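Local atomic coordinates of WipB (PDB entry 5NNY), a protein that acts as a translocated Legionella Ser/Thr phosphatase that targets the host lysosomal nutrient-sensing machinery, this chain being its phosphatase domain. Residues G26-I30 with Q81-N86; A13-L19 with F38-Y42; G219-F224 with T277-V281; L126-I131 with T284-R288. One frame throughout, in Å; residues are numbered along the deposited sequence.

How the contacts relate
The four contacts fall into two touching pairs. Contacts 1 and 2, with centres about 15 Å apart, interleave along the chain: helix 15-24, strand 28-29 and helix 32-42 follow one another, and Leu-19 of contact 2 packs on Ile-28, Ile-30 and Ile-82 of contact 1. Contacts 3 and 4 come later, about 14 Å apart; both use helix 280-286, and contact 3 is nested within the loop that contact 4 closes. Contacts 1 and 3 lie about 39 Å apart between centres, and contact 3 is on the opposite side of the chain's centre from contacts 1 and 2. Contact 4, nearest that centre, brings in the segment after strand 121-125 of the six-stranded mixed sheet.

Contact 1 of 4, residues G26-I30 with Q81-N86; sequences GIIAI and QIKIIN
Ile-28 faces Ile-82 and Ile-84: its CB, CG2 and CD1 all reach Ile-82 CG2, and CG2 alone also meets Ile-84. Ile-28 CB sits 3.5 Å from Lys-83 O and 3.9 Å from Ile-82 CG2. From there Ile-28 CG2 meets Ile-84 CD1 at 3.9 Å, while the other branch, placed between the backbone N and the carbonyl carbon (chi1 66°), runs out straight and brings Ile-28 CD1 back to Ile-82 CG2 at 4.0 Å. The backbones form a short two-stranded antiparallel sheet in which Ile-28 and Ile-84 are a non-hydrogen-bonded pair and Ala-29 and Lys-83 a hydrogen-bonded one. Ala-29 N bonds to Lys-83 O (2.8 Å), returned by Lys-83 N to Ala-29 O at 3.2 Å. Beyond the strand ends Ile-27 O accepts from Ile-85 N at 2.8 Å, and Asn-86 N adds a weak bond to the same oxygen. Ahead of the first strand Gly-26, with positive phi, closes helix 15-24 in a Schellman motif. On the face of Ile-28 and Ile-84 the sheet rests on helices 15-24 and 105-117, through Leu-22 and Leu-115 among others. Ala-29 points to the other face, where its CB touches Ile-85 CG2 at 3.8 Å.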
loop_
_atom_site.group_PDB
_atom_site.type_symbol
_atom_site.label_atom_id
_atom_site.label_comp_id
_atom_site.label_asym_id
_atom_site.label_seq_id
_atom_site.Cartn_x
_atom_site.Cartn_y
_atom_site.Cartn_z
ATOM N N GLY A 26 7.058 15.473 11.425
ATOM C CA GLY A 26 6.973 15.323 12.861
ATOM C C GLY A 26 6.312 14.058 13.354
ATOM O O GLY A 26 5.771 14.045 14.465
ATOM N N ILE A 27 6.338 12.983 12.564
ATOM C CA ILE A 27 5.843 11.713 13.079
ATOM C C ILE A 27 6.926 10.979 13.861
ATOM O O ILE A 27 6.638 10.330 14.871
ATOM C CB ILE A 27 5.300 10.833 11.940
ATOM C CG1 ILE A 27 4.287 11.606 11.104
ATOM C CG2 ILE A 27 4.689 9.552 12.522
ATOM C CD1 ILE A 27 3.033 11.918 11.875
ATOM N N ILE A 28 8.174 11.001 13.382
ATOM C CA ILE A 28 9.232 10.214 14.004
ATOM C C ILE A 28 10.438 11.092 14.274
ATOM O O ILE A 28 10.682 12.093 13.595
ATOM C CB ILE A 28 9.681 9.000 13.154
ATOM C CG1 ILE A 28 10.334 9.481 11.867
ATOM C CG2 ILE A 28 8.519 8.062 12.883
ATOM C CD1 ILE A 28 10.839 8.342 10.975
ATOM N N ALA A 29 11.210 10.671 15.268
ATOM C CA ALA A 29 12.516 11.242 15.562
ATOM C C ALA A 29 13.592 10.195 15.315
ATOM O O ALA A 29 13.440 9.025 15.674
ATOM C CB ALA A 29 12.595 11.750 17.003
ATOM N N ILE A 30 14.668 10.629 14.672
ATOM C CA ILE A 30 15.818 9.785 14.365
ATOM C C ILE A 30 17.011 10.717 14.325
ATOM O O ILE A 30 16.905 11.843 13.838
ATOM C CB ILE A 30 15.634 9.014 13.030
ATOM C CG1 ILE A 30 16.764 8.000 12.789
ATOM C CG2 ILE A 30 15.586 9.976 11.849
ATOM C CD1 ILE A 30 16.632 7.258 11.429
ATOM N N GLN A 81 15.978 2.199 16.757
ATOM C CA GLN A 81 16.329 3.512 17.273
ATOM C C GLN A 81 15.430 4.623 16.745
ATOM O O GLN A 81 15.742 5.804 16.941
ATOM C CB GLN A 81 17.784 3.818 16.940
ATOM C CG GLN A 81 18.751 2.859 17.607
ATOM C CD GLN A 81 20.179 3.147 17.229
ATOM O OE1 GLN A 81 20.759 4.123 17.704
ATOM N NE2 GLN A 81 20.751 2.314 16.347
ATOM N N ILE A 82 14.346 4.280 16.053
ATOM C CA ILE A 82 13.366 5.248 15.580
ATOM C C ILE A 82 12.274 5.354 16.636
ATOM O O ILE A 82 11.814 4.337 17.169
ATOM C CB ILE A 82 12.793 4.834 14.215
ATOM C CG1 ILE A 82 13.872 4.974 13.128
ATOM C CG2 ILE A 82 11.558 5.643 13.880
ATOM C CD1 ILE A 82 13.461 4.383 11.744
ATOM N N LYS A 83 11.906 6.581 16.987
ATOM C CA LYS A 83 10.841 6.820 17.950
ATOM C C LYS A 83 9.714 7.573 17.273
ATOM O O LYS A 83 9.948 8.573 16.595
ATOM C CB LYS A 83 11.335 7.612 19.166
ATOM C CG LYS A 83 10.546 7.270 20.421
ATOM C CD LYS A 83 10.525 8.398 21.422
ATOM C CE LYS A 83 9.601 8.037 22.575
ATOM N NZ LYS A 83 8.427 7.247 22.097
ATOM N N ILE A 84 8.498 7.077 17.458
ATOM C CA ILE A 84 7.305 7.800 17.044
ATOM C C ILE A 84 7.037 8.870 18.094
ATOM O O ILE A 84 6.967 8.568 19.292
ATOM C CB ILE A 84 6.107 6.854 16.878
ATOM C CG1 ILE A 84 6.150 6.153 15.513
ATOM C CG2 ILE A 84 4.796 7.608 16.989
ATOM C CD1 ILE A 84 7.373 5.263 15.274
ATOM N N ILE A 85 6.953 10.120 17.661
ATOM C CA ILE A 85 6.748 11.255 18.558
ATOM C C ILE A 85 5.384 11.894 18.389
ATOM O O ILE A 85 5.061 12.830 19.136
ATOM C CB ILE A 85 7.841 12.329 18.374
ATOM C CG1 ILE A 85 7.785 12.889 16.951
ATOM C CG2 ILE A 85 9.192 11.736 18.656
ATOM C CD1 ILE A 85 8.771 14.006 16.677
ATOM N N ASN A 86 4.586 11.447 17.425
ATOM C CA ASN A 86 3.245 11.972 17.210
ATOM C C ASN A 86 2.328 10.817 16.855
ATOM O O ASN A 86 2.466 10.218 15.781
ATOM C CB ASN A 86 3.218 13.037 16.111
ATOM C CG ASN A 86 1.905 13.815 16.087
ATOM O OD1 ASN A 86 0.859 13.278 16.433
ATOM N ND2 ASN A 86 1.966 15.081 15.711
#

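Contact 2 of 4, residues A13-L19 with F38-Y42; sequences ANALLFL and FAEIY
Two nearly antiparallel helices meet here, the first turn of helix 15-24 against the last turn of helix 32-42; the short segment axes run at 161° and approach to 10.2 Å. Phe-38 and Tyr-42, one turn apart, both have CG anti to the backbone N (chi1 near -170°), which sends the two rings across to the first helix. Leu-19 CD2 lies over one face of the Phe-38 ring, a CH-pi contact at 3.8 Å from the ring centroid. Leu-16 spans the two rings from one side: its CD1 touches Phe-38 CD1 at 4.0 Å, the two side chains lying alongside and pointing opposite ways, its CB leans on Tyr-42, and its CD2 reaches Ala-39 CB at 3.9 Å. The Leu-16 backbone N stands above the centre of one Tyr-42 face, and Ala-15 CB packs against CE1 of the same ring. Further outward, Phe-38 meets the ring of Tyr-75 and Tyr-42 packs on Phe-107, tying the pair to helices 64-79 and 105-117; the Tyr-42 hydroxyl also accepts a hydrogen bond from Val-103 N. Asn-14 is the N-cap of helix 15-24, its OD1 accepting from Leu-17 N at 2.9 Å with the donor well above the amide plane. That amide lies within 6° of parallel to the Tyr-42 ring, with Asn-14 OD1 3.5 Å from Tyr-42 CE2.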
loop_
_atom_site.group_PDB
_atom_site.type_symbol
_atom_site.label_atom_id
_atom_site.label_comp_id
_atom_site.label_asym_id
_atom_site.label_seq_id
_atom_site.Cartn_x
_atom_site.Cartn_y
_atom_site.Cartn_z
ATOM N N ALA A 13 7.743 2.385 -3.365
ATOM C CA ALA A 13 8.533 1.545 -2.460
ATOM C C ALA A 13 9.862 2.184 -2.075
ATOM O O ALA A 13 10.829 1.484 -1.778
ATOM C CB ALA A 13 8.769 0.157 -3.067
ATOM N N ASN A 14 9.931 3.513 -2.060
ATOM C CA ASN A 14 11.163 4.216 -1.711
ATOM C C ASN A 14 11.141 4.418 -0.202
ATOM O O ASN A 14 10.462 5.315 0.306
ATOM C CB ASN A 14 11.264 5.531 -2.481
ATOM C CG ASN A 14 12.569 6.296 -2.208
ATOM O OD1 ASN A 14 13.224 6.099 -1.189
ATOM N ND2 ASN A 14 12.926 7.189 -3.125
ATOM N N ALA A 15 11.889 3.575 0.526
ATOM C CA ALA A 15 11.821 3.614 1.981
ATOM C C ALA A 15 12.471 4.873 2.535
ATOM O O ALA A 15 12.067 5.354 3.597
ATOM C CB ALA A 15 12.459 2.347 2.571
ATOM N N LEU A 16 13.460 5.433 1.835
ATOM C CA LEU A 16 14.108 6.656 2.305
ATOM C C LEU A 16 13.190 7.853 2.133
ATOM O O LEU A 16 13.116 8.724 3.008
ATOM C CB LEU A 16 15.417 6.913 1.553
ATOM C CG LEU A 16 16.186 8.210 1.869
ATOM C CD1 LEU A 16 16.573 8.377 3.368
ATOM C CD2 LEU A 16 17.431 8.306 0.990
ATOM N N LEU A 17 12.488 7.913 1.002
ATOM C CA LEU A 17 11.462 8.934 0.832
ATOM C C LEU A 17 10.422 8.847 1.939
ATOM O O LEU A 17 10.077 9.867 2.551
ATOM C CB LEU A 17 10.810 8.781 -0.545
ATOM C CG LEU A 17 9.588 9.642 -0.873
ATOM C CD1 LEU A 17 9.857 11.149 -0.739
ATOM C CD2 LEU A 17 9.076 9.298 -2.266
ATOM N N PHE A 18 9.938 7.628 2.227
ATOM C CA PHE A 18 9.021 7.396 3.347
ATOM C C PHE A 18 9.607 7.915 4.658
ATOM O O PHE A 18 8.945 8.657 5.395
ATOM C CB PHE A 18 8.694 5.903 3.448
ATOM C CG PHE A 18 7.509 5.575 4.339
ATOM C CD1 PHE A 18 6.459 6.464 4.503
ATOM C CD2 PHE A 18 7.454 4.366 5.005
ATOM C CE1 PHE A 18 5.380 6.132 5.320
ATOM C CE2 PHE A 18 6.382 4.035 5.819
ATOM C CZ PHE A 18 5.339 4.926 5.981
ATOM N N LEU A 19 10.850 7.533 4.971
ATOM C CA LEU A 19 11.509 8.053 6.165
ATOM C C LEU A 19 11.554 9.577 6.166
ATOM O O LEU A 19 11.277 10.211 7.190
ATOM C CB LEU A 19 12.934 7.492 6.267
ATOM C CG LEU A 19 13.621 7.844 7.599
ATOM C CD1 LEU A 19 13.188 6.874 8.672
ATOM C CD2 LEU A 19 15.133 7.809 7.478
ATOM N N PHE A 38 20.865 5.215 7.496
ATOM C CA PHE A 38 19.711 4.705 6.751
ATOM C C PHE A 38 19.854 4.995 5.259
ATOM O O PHE A 38 19.685 4.096 4.415
ATOM C CB PHE A 38 18.429 5.340 7.309
ATOM C CG PHE A 38 17.145 4.759 6.777
ATOM C CD1 PHE A 38 16.747 4.962 5.463
ATOM C CD2 PHE A 38 16.290 4.081 7.638
ATOM C CE1 PHE A 38 15.544 4.464 4.998
ATOM C CE2 PHE A 38 15.099 3.576 7.193
ATOM C CZ PHE A 38 14.712 3.761 5.876
ATOM N N ALA A 39 20.166 6.252 4.915
ATOM C CA ALA A 39 20.322 6.621 3.508
ATOM C C ALA A 39 21.458 5.835 2.855
ATOM O O ALA A 39 21.347 5.425 1.691
ATOM C CB ALA A 39 20.566 8.124 3.367
ATOM N N GLU A 40 22.563 5.631 3.589
ATOM C CA GLU A 40 23.679 4.830 3.076
ATOM C C GLU A 40 23.253 3.400 2.756
ATOM O O GLU A 40 23.625 2.848 1.711
ATOM C CB GLU A 40 24.829 4.791 4.097
ATOM C CG GLU A 40 26.113 4.206 3.488
ATOM C CD GLU A 40 27.316 4.350 4.373
ATOM O OE1 GLU A 40 27.246 5.103 5.375
ATOM O OE2 GLU A 40 28.332 3.691 4.055
ATOM N N ILE A 41 22.534 2.754 3.676
ATOM C CA ILE A 41 22.065 1.394 3.416
ATOM C C ILE A 41 21.116 1.399 2.229
ATOM O O ILE A 41 21.209 0.547 1.337
ATOM C CB ILE A 41 21.397 0.807 4.677
ATOM C CG1 ILE A 41 22.461 0.437 5.735
ATOM C CG2 ILE A 41 20.533 -0.408 4.318
ATOM C CD1 ILE A 41 21.885 0.056 7.104
ATOM N N TYR A 42 20.201 2.380 2.189
ATOM C CA TYR A 42 19.214 2.429 1.121
ATOM C C TYR A 42 19.864 2.557 -0.250
ATOM O O TYR A 42 19.335 2.026 -1.236
ATOM C CB TYR A 42 18.204 3.580 1.345
ATOM C CG TYR A 42 17.069 3.414 0.371
ATOM C CD1 TYR A 42 16.142 2.393 0.550
ATOM C CD2 TYR A 42 16.979 4.195 -0.781
ATOM C CE1 TYR A 42 15.123 2.166 -0.383
ATOM C CE2 TYR A 42 15.956 3.983 -1.714
ATOM C CZ TYR A 42 15.045 2.952 -1.512
ATOM O OH TYR A 42 14.031 2.724 -2.432
#

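Contact 3 of 4, residues G219-F224 with T277-V281; sequences GLARKF and TDEVV
The ring of Phe-224 meets Val-281 obliquely, its CE2 standing 4.4 Å from Val-281 CG2, while Ile-192, Ile-243, Lys-246 and Leu-259 pack round the same residue. In this WipA-like phosphatase domain, of calcineurin-like phosphoesterase fold, the contact joins residues 219-224 of helix 214-224 to the 3-10 segment 277-279 and the start of helix 280-286, whose N-cap is Glu-279. Leu-220 lies beside the ring, and its CD2 fits against both valines, 4.0 Å from Val-281 CG2 and as far from Val-280 CG1. Val-280 points at the helix over Gly-219. The lack of a side chain there lets Val-280 CG2 settle on the backbone, 3.7 Å from Gly-219 C, while Val-280 CG1, held between its own backbone N and carbonyl carbon, reaches Lys-223 CB at 3.6 Å. The apolar stem of Lys-223 thus passes beside Val-280. A bend at chi2 (90°), in a chain otherwise extended, then carries the ammonium group over to the 3-10 segment. The carboxylate of Asp-278 turns elsewhere, OD1 bonding to Ser-276 OG, and Glu-279 forms a salt bridge with Arg-267 of helix 262-270. The lysine instead meets a main-chain oxygen: Lys-223 NZ donates to Asp-278 O at 2.9 Å, from a position tilted 23° out of the carbonyl plane.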
loop_
_atom_site.group_PDB
_atom_site.type_symbol
_atom_site.label_atom_id
_atom_site.label_comp_id
_atom_site.label_asym_id
_atom_site.label_seq_id
_atom_site.Cartn_x
_atom_site.Cartn_y
_atom_site.Cartn_z
ATOM N N GLY A 219 -20.845 1.493 -6.861
ATOM C CA GLY A 219 -20.553 0.132 -7.270
ATOM C C GLY A 219 -19.942 -0.693 -6.152
ATOM O O GLY A 219 -20.241 -1.880 -6.013
ATOM N N LEU A 220 -19.073 -0.073 -5.347
ATOM C CA LEU A 220 -18.451 -0.777 -4.231
ATOM C C LEU A 220 -19.488 -1.155 -3.181
ATOM O O LEU A 220 -19.487 -2.274 -2.665
ATOM C CB LEU A 220 -17.339 0.082 -3.608
ATOM C CG LEU A 220 -16.082 0.309 -4.466
ATOM C CD1 LEU A 220 -15.251 1.480 -3.985
ATOM C CD2 LEU A 220 -15.216 -0.970 -4.463
ATOM N N ALA A 221 -20.382 -0.228 -2.843
ATOM C CA ALA A 221 -21.438 -0.570 -1.895
ATOM C C ALA A 221 -22.247 -1.767 -2.388
ATOM O O ALA A 221 -22.564 -2.675 -1.611
ATOM C CB ALA A 221 -22.342 0.636 -1.656
ATOM N N ARG A 222 -22.563 -1.797 -3.687
ATOM C CA ARG A 222 -23.271 -2.937 -4.265
ATOM C C ARG A 222 -22.440 -4.216 -4.184
ATOM O O ARG A 222 -22.953 -5.275 -3.810
ATOM C CB ARG A 222 -23.647 -2.639 -5.718
ATOM C CG ARG A 222 -24.293 -3.822 -6.423
ATOM C CD ARG A 222 -24.765 -3.491 -7.834
ATOM N NE ARG A 222 -26.119 -2.945 -7.855
ATOM C CZ ARG A 222 -26.437 -1.762 -8.362
ATOM N NH1 ARG A 222 -27.698 -1.351 -8.339
ATOM N NH2 ARG A 222 -25.496 -0.997 -8.903
ATOM N N LYS A 223 -21.154 -4.134 -4.536
ATOM C CA LYS A 223 -20.281 -5.310 -4.499
ATOM C C LYS A 223 -20.207 -5.912 -3.100
ATOM O O LYS A 223 -20.242 -7.138 -2.945
ATOM C CB LYS A 223 -18.888 -4.930 -4.997
ATOM C CG LYS A 223 -17.816 -6.008 -4.831
ATOM C CD LYS A 223 -17.757 -6.901 -6.032
ATOM C CE LYS A 223 -16.458 -7.695 -6.092
ATOM N NZ LYS A 223 -16.487 -8.601 -7.274
ATOM N N PHE A 224 -20.122 -5.070 -2.071
ATOM C CA PHE A 224 -20.011 -5.523 -0.688
ATOM C C PHE A 224 -21.354 -5.660 0.019
ATOM O O PHE A 224 -21.378 -6.009 1.207
ATOM C CB PHE A 224 -19.102 -4.582 0.089
ATOM C CG PHE A 224 -17.666 -4.712 -0.296
ATOM C CD1 PHE A 224 -16.946 -5.836 0.078
ATOM C CD2 PHE A 224 -17.043 -3.737 -1.055
ATOM C CE1 PHE A 224 -15.613 -5.980 -0.285
ATOM C CE2 PHE A 224 -15.714 -3.872 -1.434
ATOM C CZ PHE A 224 -14.996 -4.996 -1.038
ATOM N N THR A 277 -20.370 -4.975 -12.907
ATOM C CA THR A 277 -20.460 -4.743 -11.465
ATOM C C THR A 277 -19.378 -5.502 -10.702
ATOM O O THR A 277 -18.802 -4.989 -9.733
ATOM C CB THR A 277 -21.848 -5.143 -10.969
ATOM O OG1 THR A 277 -22.826 -4.343 -11.640
ATOM C CG2 THR A 277 -21.973 -4.924 -9.483
ATOM N N ASP A 278 -19.065 -6.715 -11.149
ATOM C CA ASP A 278 -18.078 -7.545 -10.462
ATOM C C ASP A 278 -16.658 -7.002 -10.592
ATOM O O ASP A 278 -15.758 -7.454 -9.864
ATOM C CB ASP A 278 -18.134 -8.994 -10.979
ATOM C CG ASP A 278 -17.840 -9.115 -12.473
ATOM O OD1 ASP A 278 -18.296 -8.248 -13.253
ATOM O OD2 ASP A 278 -17.164 -10.091 -12.868
ATOM N N GLU A 279 -16.439 -6.051 -11.490
ATOM C CA GLU A 279 -15.122 -5.494 -11.765
ATOM C C GLU A 279 -14.845 -4.218 -10.980
ATOM O O GLU A 279 -13.821 -3.566 -11.222
ATOM C CB GLU A 279 -14.984 -5.203 -13.264
ATOM C CG GLU A 279 -15.280 -6.404 -14.158
ATOM C CD GLU A 279 -15.186 -6.091 -15.659
ATOM O OE1 GLU A 279 -14.472 -6.825 -16.374
ATOM O OE2 GLU A 279 -15.820 -5.114 -16.117
ATOM N N VAL A 280 -15.730 -3.841 -10.059
ATOM C CA VAL A 280 -15.678 -2.485 -9.497
ATOM C C VAL A 280 -14.430 -2.291 -8.630
ATOM O O VAL A 280 -13.867 -1.193 -8.565
ATOM C CB VAL A 280 -16.970 -2.165 -8.723
ATOM C CG1 VAL A 280 -17.080 -2.982 -7.435
ATOM C CG2 VAL A 280 -17.042 -0.663 -8.431
ATOM N N VAL A 281 -13.940 -3.357 -7.986
ATOM C CA VAL A 281 -12.689 -3.211 -7.240
ATOM C C VAL A 281 -11.531 -2.983 -8.209
ATOM O O VAL A 281 -10.711 -2.084 -8.018
ATOM C CB VAL A 281 -12.443 -4.430 -6.323
ATOM C CG1 VAL A 281 -11.066 -4.340 -5.661
ATOM C CG2 VAL A 281 -13.503 -4.513 -5.229
#

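Contact 4 of 4, residues L126-I131 with T284-R288; sequences LSNHGI and TVWGR
Asn-128 stacks, somewhat tilted, over one face of the Trp-286 indole, and this stack, together with Val-285, makes the close-packed part of the contact. The Asn-128 CB sits above the six-membered ring, 3.9 Å from its centroid, and the amide follows with its plane 26° from that of the ring, so that Asn-128 ND2 lies 3.6 Å from Trp-286 CH2. A first torsion of 40° sets CG between the backbone N and the carbonyl carbon and lays the amide along the ring. Beside it, Val-285 CG1 presses on Leu-126 CG at 3.8 Å.

The packing slackens toward Ile-131, whose CD1 comes no nearer than 4.4 Å to Val-285 CG1. At the other border water joins the Asn-128 side chain to the Val-285 backbone: one molecule donates to Asn-128 OD1 at 3.1 Å and to Val-285 O at 3.0 Å, bridging acceptors that cannot bond each other. The Asn-128 N, by contrast, is buried here without a partner.

The Asn-128/His-129 pair recalls the Asn-His of the Gly-Asn-His-Asp/Glu motif, where the Asn binds metal in relatives; no metal role is established for Asn-128 here. Ser-127 is the N-cap of helix 128-138, its OG accepting from Gly-130 N at 3.1 Å, whereas Gly-287 ends helix 280-286 in a Schellman motif. Helix 128-138 starts just beyond strand 121-125 and faces the C-terminal end of helix 280-286, with Met-265 of helix 262-270 touching both Ile-131 and Trp-286 and helix 214-224 packing on Thr-284.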
loop_
_atom_site.group_PDB
_atom_site.type_symbol
_atom_site.label_atom_id
_atom_site.label_comp_id
_atom_site.label_asym_id
_atom_site.label_seq_id
_atom_site.Cartn_x
_atom_site.Cartn_y
_atom_site.Cartn_z
ATOM N N LEU A 126 -5.733 1.028 -1.061
ATOM C CA LEU A 126 -5.475 -0.129 -1.921
ATOM C C LEU A 126 -5.020 0.307 -3.312
ATOM O O LEU A 126 -5.604 1.214 -3.922
ATOM C CB LEU A 126 -6.742 -0.992 -2.028
ATOM C CG LEU A 126 -6.600 -2.364 -2.695
ATOM C CD1 LEU A 126 -5.635 -3.235 -1.896
ATOM C CD2 LEU A 126 -7.951 -3.065 -2.860
ATOM N N SER A 127 -3.959 -0.343 -3.811
ATOM C CA SER A 127 -3.411 -0.051 -5.123
ATOM C C SER A 127 -3.140 -1.360 -5.846
ATOM O O SER A 127 -3.142 -2.441 -5.244
ATOM C CB SER A 127 -2.113 0.783 -5.046
ATOM O OG SER A 127 -1.031 0.083 -4.423
ATOM N N ASN A 128 -2.898 -1.242 -7.157
ATOM C CA ASN A 128 -2.540 -2.412 -7.946
ATOM C C ASN A 128 -1.220 -3.009 -7.470
ATOM O O ASN A 128 -1.070 -4.237 -7.431
ATOM C CB ASN A 128 -2.481 -2.059 -9.439
ATOM C CG ASN A 128 -1.856 -0.686 -9.713
ATOM O OD1 ASN A 128 -2.406 0.353 -9.332
ATOM N ND2 ASN A 128 -0.728 -0.680 -10.422
ATOM N N HIS A 129 -0.264 -2.159 -7.067
ATOM C CA HIS A 129 1.014 -2.672 -6.568
ATOM C C HIS A 129 0.819 -3.400 -5.240
ATOM O O HIS A 129 1.276 -4.534 -5.058
ATOM C CB HIS A 129 2.028 -1.529 -6.414
ATOM C CG HIS A 129 2.555 -0.990 -7.706
ATOM N ND1 HIS A 129 3.642 -1.533 -8.359
ATOM C CD2 HIS A 129 2.162 0.071 -8.454
ATOM C CE1 HIS A 129 3.883 -0.844 -9.460
ATOM N NE2 HIS A 129 3.001 0.134 -9.539
ATOM N N GLY A 130 0.136 -2.767 -4.321
ATOM C CA GLY A 130 -0.116 -3.362 -3.040
ATOM C C GLY A 130 -0.942 -4.637 -3.073
ATOM O O GLY A 130 -0.735 -5.554 -2.351
ATOM N N ILE A 131 -1.837 -4.712 -4.038
ATOM C CA ILE A 131 -2.660 -5.870 -4.197
ATOM C C ILE A 131 -1.827 -7.136 -4.589
ATOM O O ILE A 131 -2.208 -8.200 -4.319
ATOM C CB ILE A 131 -3.818 -5.549 -5.153
ATOM C CG1 ILE A 131 -5.128 -5.972 -4.583
ATOM C CG2 ILE A 131 -3.605 -6.161 -6.488
ATOM C CD1 ILE A 131 -6.274 -5.294 -5.253
ATOM N N THR A 284 -11.751 0.499 -9.444
ATOM C CA THR A 284 -11.343 1.503 -8.458
ATOM C C THR A 284 -9.819 1.583 -8.334
ATOM O O THR A 284 -9.239 2.673 -8.363
ATOM C CB THR A 284 -11.995 1.192 -7.104
ATOM O OG1 THR A 284 -13.414 1.304 -7.226
ATOM C CG2 THR A 284 -11.520 2.170 -6.026
ATOM N N VAL A 285 -9.139 0.446 -8.193
ATOM C CA VAL A 285 -7.691 0.514 -8.005
ATOM C C VAL A 285 -6.995 0.977 -9.280
ATOM O O VAL A 285 -5.918 1.576 -9.216
ATOM C CB VAL A 285 -7.108 -0.827 -7.496
ATOM C CG1 VAL A 285 -7.668 -1.164 -6.114
ATOM C CG2 VAL A 285 -7.347 -1.966 -8.494
ATOM N N TRP A 286 -7.570 0.688 -10.461
ATOM C CA TRP A 286 -6.935 1.154 -11.697
ATOM C C TRP A 286 -7.454 2.515 -12.157
ATOM O O TRP A 286 -6.862 3.112 -13.064
ATOM C CB TRP A 286 -7.105 0.120 -12.833
ATOM C CG TRP A 286 -6.183 -1.112 -12.694
ATOM C CD1 TRP A 286 -6.524 -2.345 -12.224
ATOM C CD2 TRP A 286 -4.784 -1.176 -13.018
ATOM N NE1 TRP A 286 -5.419 -3.181 -12.237
ATOM C CE2 TRP A 286 -4.341 -2.480 -12.716
ATOM C CE3 TRP A 286 -3.866 -0.255 -13.539
ATOM C CZ2 TRP A 286 -3.031 -2.885 -12.925
ATOM C CZ3 TRP A 286 -2.569 -0.648 -13.718
ATOM C CH2 TRP A 286 -2.160 -1.954 -13.426
ATOM N N GLY A 287 -8.516 3.031 -11.549
ATOM C CA GLY A 287 -9.026 4.339 -11.951
ATOM C C GLY A 287 -9.677 4.332 -13.317
ATOM O O GLY A 287 -9.588 5.328 -14.052
ATOM N N ARG A 288 -10.337 3.230 -13.677
ATOM C CA ARG A 288 -10.927 3.050 -15.001
ATOM C C ARG A 288 -12.428 3.303 -14.987
ATOM O O ARG A 288 -13.071 3.301 -13.936
ATOM C CB ARG A 288 -10.675 1.632 -15.530
ATOM C CG ARG A 288 -9.219 1.223 -15.531
ATOM C CD ARG A 288 -8.381 2.238 -16.302
ATOM N NE ARG A 288 -6.997 1.781 -16.405
ATOM C CZ ARG A 288 -5.961 2.569 -16.652
ATOM N NH1 ARG A 288 -6.145 3.870 -16.826
ATOM N NH2 ARG A 288 -4.738 2.057 -16.723
HETATM O O HOH W 1 -3.678 2.884 -10.672
#